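Local coordinates for protein phosphonate monoester hydrolase (Ruegeria pomeroyi, PDB 4UPK) that is a hydrolase of the sulfatase family, within the alkaline phosphatase superfamily, at residues A215-Q220 and L237-P242; D219-N224 and G325-H330. All coordinates share one frame; numbering follows the deposited sequence.

Contact 1 of 2, residues A215-Q220 and L237-P242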
loop_
_atom_site.group_PDB
_atom_site.type_symbol
_atom_site.label_atom_id
_atom_site.label_comp_id
_atom_site.label_asym_id
_atom_site.label_seq_id
_atom_site.Cartn_x
_atom_site.Cartn_y
_atom_site.Cartn_z
ATOM N N ALA A 215 12.964 37.855 -8.771
ATOM C CA ALA A 215 12.869 38.081 -10.221
ATOM C C ALA A 215 12.946 36.760 -10.984
ATOM O O ALA A 215 12.134 36.511 -11.873
ATOM C CB ALA A 215 13.980 39.018 -10.691
ATOM N N PHE A 216 13.928 35.925 -10.625
ATOM C CA PHE A 216 14.164 34.624 -11.244
ATOM C C PHE A 216 12.951 33.701 -11.149
ATOM O O PHE A 216 12.593 33.094 -12.168
ATOM C CB PHE A 216 15.453 33.972 -10.694
ATOM C CG PHE A 216 15.708 32.593 -11.232
ATOM C CD1 PHE A 216 16.334 32.415 -12.462
ATOM C CD2 PHE A 216 15.243 31.466 -10.552
ATOM C CE1 PHE A 216 16.510 31.132 -12.998
ATOM C CE2 PHE A 216 15.414 30.188 -11.089
ATOM C CZ PHE A 216 16.063 30.025 -12.299
ATOM N N LEU A 217 12.321 33.590 -9.955
ATOM C CA LEU A 217 11.139 32.719 -9.770
ATOM C C LEU A 217 9.954 33.184 -10.612
ATOM O O LEU A 217 9.310 32.366 -11.258
ATOM C CB LEU A 217 10.749 32.575 -8.282
ATOM C CG LEU A 217 9.687 31.530 -7.931
ATOM C CD1 LEU A 217 10.084 30.103 -8.369
ATOM C CD2 LEU A 217 9.402 31.550 -6.487
ATOM N N THR A 218 9.726 34.505 -10.657
ATOM C CA THR A 218 8.699 35.172 -11.464
ATOM C C THR A 218 8.962 34.898 -12.947
ATOM O O THR A 218 8.019 34.603 -13.692
ATOM C CB THR A 218 8.666 36.684 -11.170
ATOM O OG1 THR A 218 8.674 36.866 -9.753
ATOM C CG2 THR A 218 7.443 37.365 -11.786
ATOM N N ASP A 219 10.241 34.992 -13.368
ATOM C CA ASP A 219 10.648 34.691 -14.738
ATOM C C ASP A 219 10.351 33.231 -15.101
ATOM O O ASP A 219 9.853 32.987 -16.188
ATOM C CB ASP A 219 12.134 35.024 -14.962
ATOM C CG ASP A 219 12.485 36.505 -14.991
ATOM O OD1 ASP A 219 11.556 37.344 -15.076
ATOM O OD2 ASP A 219 13.668 36.821 -14.883
ATOM N N GLN A 220 10.587 32.288 -14.180
ATOM C CA GLN A 220 10.304 30.855 -14.367
ATOM C C GLN A 220 8.805 30.573 -14.513
ATOM O O GLN A 220 8.417 29.779 -15.372
ATOM C CB GLN A 220 10.961 29.990 -13.278
ATOM C CG GLN A 220 12.506 29.991 -13.290
ATOM C CD GLN A 220 13.136 30.091 -14.656
ATOM O OE1 GLN A 220 13.621 31.153 -15.071
ATOM N NE2 GLN A 220 13.127 29.001 -15.394
ATOM N N LEU A 237 2.762 29.379 -6.480
ATOM C CA LEU A 237 3.965 30.211 -6.555
ATOM C C LEU A 237 4.307 30.751 -5.148
ATOM O O LEU A 237 3.464 31.358 -4.480
ATOM C CB LEU A 237 3.746 31.305 -7.626
ATOM C CG LEU A 237 4.757 32.450 -7.820
ATOM C CD1 LEU A 237 5.998 31.999 -8.576
ATOM C CD2 LEU A 237 4.108 33.585 -8.595
ATOM N N THR A 238 5.540 30.441 -4.689
ATOM C CA THR A 238 6.042 30.688 -3.340
ATOM C C THR A 238 7.323 31.525 -3.280
ATOM O O THR A 238 8.426 31.035 -3.559
ATOM C CB THR A 238 6.227 29.337 -2.613
ATOM O OG1 THR A 238 7.194 28.580 -3.338
ATOM C CG2 THR A 238 4.922 28.530 -2.480
ATOM N N TYR A 239 7.168 32.779 -2.868
ATOM C CA TYR A 239 8.263 33.722 -2.700
ATOM C C TYR A 239 8.779 33.640 -1.281
ATOM O O TYR A 239 8.012 33.823 -0.339
ATOM C CB TYR A 239 7.793 35.162 -2.970
ATOM C CG TYR A 239 7.357 35.422 -4.392
ATOM C CD1 TYR A 239 8.295 35.635 -5.397
ATOM C CD2 TYR A 239 6.003 35.513 -4.725
ATOM C CE1 TYR A 239 7.903 35.914 -6.705
ATOM C CE2 TYR A 239 5.598 35.803 -6.029
ATOM C CZ TYR A 239 6.557 36.009 -7.017
ATOM O OH TYR A 239 6.208 36.325 -8.304
ATOM N N ILE A 240 10.074 33.376 -1.136
ATOM C CA ILE A 240 10.759 33.314 0.140
ATOM C C ILE A 240 10.878 34.693 0.760
ATOM O O ILE A 240 10.629 34.845 1.946
ATOM C CB ILE A 240 12.131 32.557 0.034
ATOM C CG1 ILE A 240 12.745 32.268 1.437
ATOM C CG2 ILE A 240 13.130 33.239 -0.908
ATOM C CD1 ILE A 240 11.849 31.316 2.327
ATOM N N ARG A 241 11.243 35.703 -0.066
ATOM C CA ARG A 241 11.400 37.095 0.313
ATOM C C ARG A 241 10.069 37.740 0.686
ATOM O O ARG A 241 9.068 37.444 0.026
ATOM C CB ARG A 241 12.078 37.902 -0.814
ATOM C CG ARG A 241 13.466 37.406 -1.212
ATOM C CD ARG A 241 14.410 37.242 -0.050
ATOM N NE ARG A 241 15.760 36.933 -0.509
ATOM C CZ ARG A 241 16.855 37.040 0.239
ATOM N NH1 ARG A 241 16.778 37.493 1.486
ATOM N NH2 ARG A 241 18.037 36.723 -0.263
ATOM N N PRO A 242 10.013 38.630 1.721
ATOM C CA PRO A 242 11.099 39.049 2.647
ATOM C C PRO A 242 11.407 37.970 3.683
ATOM O O PRO A 242 10.491 37.435 4.305
ATOM C CB PRO A 242 10.530 40.334 3.266
ATOM C CG PRO A 242 9.027 40.074 3.322
ATOM C CD PRO A 242 8.717 39.270 2.081
#
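In the alpha/beta core of this sulfatase-family protein, helix 213-224 packs against strand 234-239, and Leu217, Thr218, Leu237 and Tyr239 carry the contact. The short segments run nearly antiparallel, at 172°, with axes 9.4 Å apart, the spacing of a helix lying on a sheet. Leu217 points toward the strand. Its CG, anti to the backbone N (chi1 -171°), sits 3.8 Å from Leu237 CD1, the two side chains lying alongside with their tips pointing opposite ways. The CD2 branch of Leu217 reaches the strand backbone, 3.1 Å from Thr238 O, and comes obliquely to the Tyr239 ring. Beside this apolar patch the phenol hydroxyl of Tyr239 donates to Thr218: Tyr239 OH lies 2.9 Å from Thr218 OG1, which meets the ring at its edge and in its plane. Thr218 OG1 is also hydrogen-bonded to Thr214 O one helical turn back, so two bonds grip this buried hydroxyl and fix its rotation. The strand pairs through its backbone with Phe38, Ile40 and Asp42 along one margin and with Phe128 at Thr238, while the helix is flanked by strand 158-162 at Thr161 and by helix 303-333 at His323 and Arg326.

Contact 2 of 2, residues D219-N224 and G325-H330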
loop_
_atom_site.group_PDB
_atom_site.type_symbol
_atom_site.label_atom_id
_atom_site.label_comp_id
_atom_site.label_asym_id
_atom_site.label_seq_id
_atom_site.Cartn_x
_atom_site.Cartn_y
_atom_site.Cartn_z
ATOM N N ASP A 219 10.241 34.992 -13.368
ATOM C CA ASP A 219 10.648 34.691 -14.738
ATOM C C ASP A 219 10.351 33.231 -15.101
ATOM O O ASP A 219 9.853 32.987 -16.188
ATOM C CB ASP A 219 12.134 35.024 -14.962
ATOM C CG ASP A 219 12.485 36.505 -14.991
ATOM O OD1 ASP A 219 11.556 37.344 -15.076
ATOM O OD2 ASP A 219 13.668 36.821 -14.883
ATOM N N GLN A 220 10.587 32.288 -14.180
ATOM C CA GLN A 220 10.304 30.855 -14.367
ATOM C C GLN A 220 8.805 30.573 -14.513
ATOM O O GLN A 220 8.417 29.779 -15.372
ATOM C CB GLN A 220 10.961 29.990 -13.278
ATOM C CG GLN A 220 12.506 29.991 -13.290
ATOM C CD GLN A 220 13.136 30.091 -14.656
ATOM O OE1 GLN A 220 13.621 31.153 -15.071
ATOM N NE2 GLN A 220 13.127 29.001 -15.394
ATOM N N PHE A 221 7.970 31.266 -13.718
ATOM C CA PHE A 221 6.501 31.233 -13.814
ATOM C C PHE A 221 6.063 31.720 -15.207
ATOM O O PHE A 221 5.303 31.038 -15.892
ATOM C CB PHE A 221 5.878 32.133 -12.720
ATOM C CG PHE A 221 4.377 32.242 -12.757
ATOM C CD1 PHE A 221 3.579 31.330 -12.063
ATOM C CD2 PHE A 221 3.753 33.255 -13.484
ATOM C CE1 PHE A 221 2.177 31.439 -12.092
ATOM C CE2 PHE A 221 2.353 33.349 -13.533
ATOM C CZ PHE A 221 1.577 32.448 -12.833
ATOM N N LEU A 222 6.572 32.895 -15.629
ATOM C CA LEU A 222 6.255 33.490 -16.935
ATOM C C LEU A 222 6.858 32.739 -18.150
ATOM O O LEU A 222 6.337 32.864 -19.262
ATOM C CB LEU A 222 6.602 34.980 -16.965
ATOM C CG LEU A 222 5.861 35.859 -15.951
ATOM C CD1 LEU A 222 6.535 37.220 -15.822
ATOM C CD2 LEU A 222 4.407 36.018 -16.320
ATOM N N ALA A 223 7.921 31.947 -17.928
ATOM C CA ALA A 223 8.546 31.133 -18.982
ATOM C C ALA A 223 7.770 29.822 -19.172
ATOM O O ALA A 223 7.966 29.133 -20.171
ATOM C CB ALA A 223 10.002 30.824 -18.614
ATOM N N ASN A 224 6.904 29.462 -18.198
ATOM C CA ASN A 224 6.184 28.196 -18.205
ATOM C C ASN A 224 4.672 28.266 -18.305
ATOM O O ASN A 224 4.055 27.313 -18.794
ATOM C CB ASN A 224 6.609 27.350 -17.015
ATOM C CG ASN A 224 7.987 26.767 -17.159
ATOM O OD1 ASN A 224 8.204 25.780 -17.865
ATOM N ND2 ASN A 224 8.935 27.345 -16.451
ATOM N N GLY A 325 2.929 42.092 -9.701
ATOM C CA GLY A 325 2.286 42.919 -10.724
ATOM C C GLY A 325 2.445 42.343 -12.125
ATOM O O GLY A 325 1.521 42.404 -12.933
ATOM N N ARG A 326 3.603 41.733 -12.406
ATOM C CA ARG A 326 3.916 41.062 -13.675
ATOM C C ARG A 326 3.070 39.804 -13.843
ATOM O O ARG A 326 2.704 39.486 -14.965
ATOM C CB ARG A 326 5.401 40.677 -13.740
ATOM C CG ARG A 326 6.391 41.830 -13.810
ATOM C CD ARG A 326 7.798 41.289 -13.586
ATOM N NE ARG A 326 8.249 40.500 -14.731
ATOM C CZ ARG A 326 9.183 39.556 -14.695
ATOM N NH1 ARG A 326 9.781 39.242 -13.552
ATOM N NH2 ARG A 326 9.530 38.918 -15.803
ATOM N N VAL A 327 2.816 39.062 -12.737
ATOM C CA VAL A 327 1.991 37.842 -12.692
ATOM C C VAL A 327 0.525 38.224 -13.007
ATOM O O VAL A 327 -0.112 37.578 -13.838
ATOM C CB VAL A 327 2.141 37.077 -11.347
ATOM C CG1 VAL A 327 1.194 35.878 -11.285
ATOM C CG2 VAL A 327 3.588 36.628 -11.126
ATOM N N ILE A 328 0.019 39.302 -12.369
ATOM C CA ILE A 328 -1.325 39.847 -12.603
ATOM C C ILE A 328 -1.447 40.320 -14.051
ATOM O O ILE A 328 -2.425 39.967 -14.696
ATOM C CB ILE A 328 -1.702 40.977 -11.573
ATOM C CG1 ILE A 328 -1.711 40.476 -10.095
ATOM C CG2 ILE A 328 -3.014 41.693 -11.953
ATOM C CD1 ILE A 328 -2.651 39.224 -9.759
ATOM N N ALA A 329 -0.452 41.106 -14.562
ATOM C CA ALA A 329 -0.416 41.622 -15.936
ATOM C C ALA A 329 -0.515 40.496 -16.956
ATOM O O ALA A 329 -1.240 40.650 -17.938
ATOM C CB ALA A 329 0.846 42.453 -16.184
ATOM N N HIS A 330 0.160 39.354 -16.707
ATOM C CA HIS A 330 0.099 38.160 -17.553
ATOM C C HIS A 330 -1.335 37.627 -17.658
ATOM O O HIS A 330 -1.751 37.233 -18.745
ATOM C CB HIS A 330 1.018 37.047 -17.000
ATOM C CG HIS A 330 0.876 35.740 -17.724
ATOM N ND1 HIS A 330 1.365 35.565 -19.015
ATOM C CD2 HIS A 330 0.254 34.602 -17.332
ATOM C CE1 HIS A 330 1.038 34.330 -19.359
ATOM N NE2 HIS A 330 0.372 33.707 -18.380
#
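The guanidinium of Arg326 is covered on one face by Leu222 CD1, 3.3 Å above its plane and near the NH2 end of the group, and takes the carboxylate of Asp219 at its edge. This salt bridge joins two nearly parallel helices, 213-224 and 303-333, whose segments 219-224 and 325-330 have axes 10.5 Å apart. The two planes are steeply inclined (78°), and one oxygen, Asp219 OD1, accepts from both NH1 and NH2. Arg326 NH2 is 2.7 Å from Asp219 OD1, meeting it nearly along the C-O axis with an N-H...O angle of 155°; the bond from Arg326 NH1 to the same oxygen is weak. Arg326 NH1 also bonds to His323 ND1, one turn earlier on its own helix. A bend at chi3 (71°) swings the guanidinium toward Asp219, with Leu222 CD1 against one of its faces. Further along, the other branch of Leu222, CD2, lies 3.6 Å from His330 CB and meets the imidazole obliquely. Toward the buried side, Phe221 and Val327 lie roughly perpendicular, and both also touch Leu237 of strand 234-239. The Phe221 ring makes an edge-to-face contact with Phe128, while Leu222 O accepts a hydrogen bond from Asn177 of the second subunit. In the Phe221-Val327 pair, the closest approach is 3.6 Å, from Phe221 CE2 to Val327 CG1.

How the contacts relate
After strands 35-41, 70-76, 125-127 and 158-162 the chain reaches helix 213-224, where both contacts start. Contact 1 closes the short excursion from this helix into strand 234-239, with 16 residues between its segments. Contact 2 closes a much longer loop of 100 residues, ending on helix 303-333. Contact 1 begins four residues earlier and ends inside the span of contact 2, so the two closures interlock and neither nests in the other; their first segments share Asp219 and Gln220. The centres are about 10 Å apart, and they touch: Thr218 CG2 packs 3.5 Å from Arg326 NH1, and Tyr239 OH lies 3.9 Å from Val327 CG2. Together they join two helices and a strand of the mixed sheet.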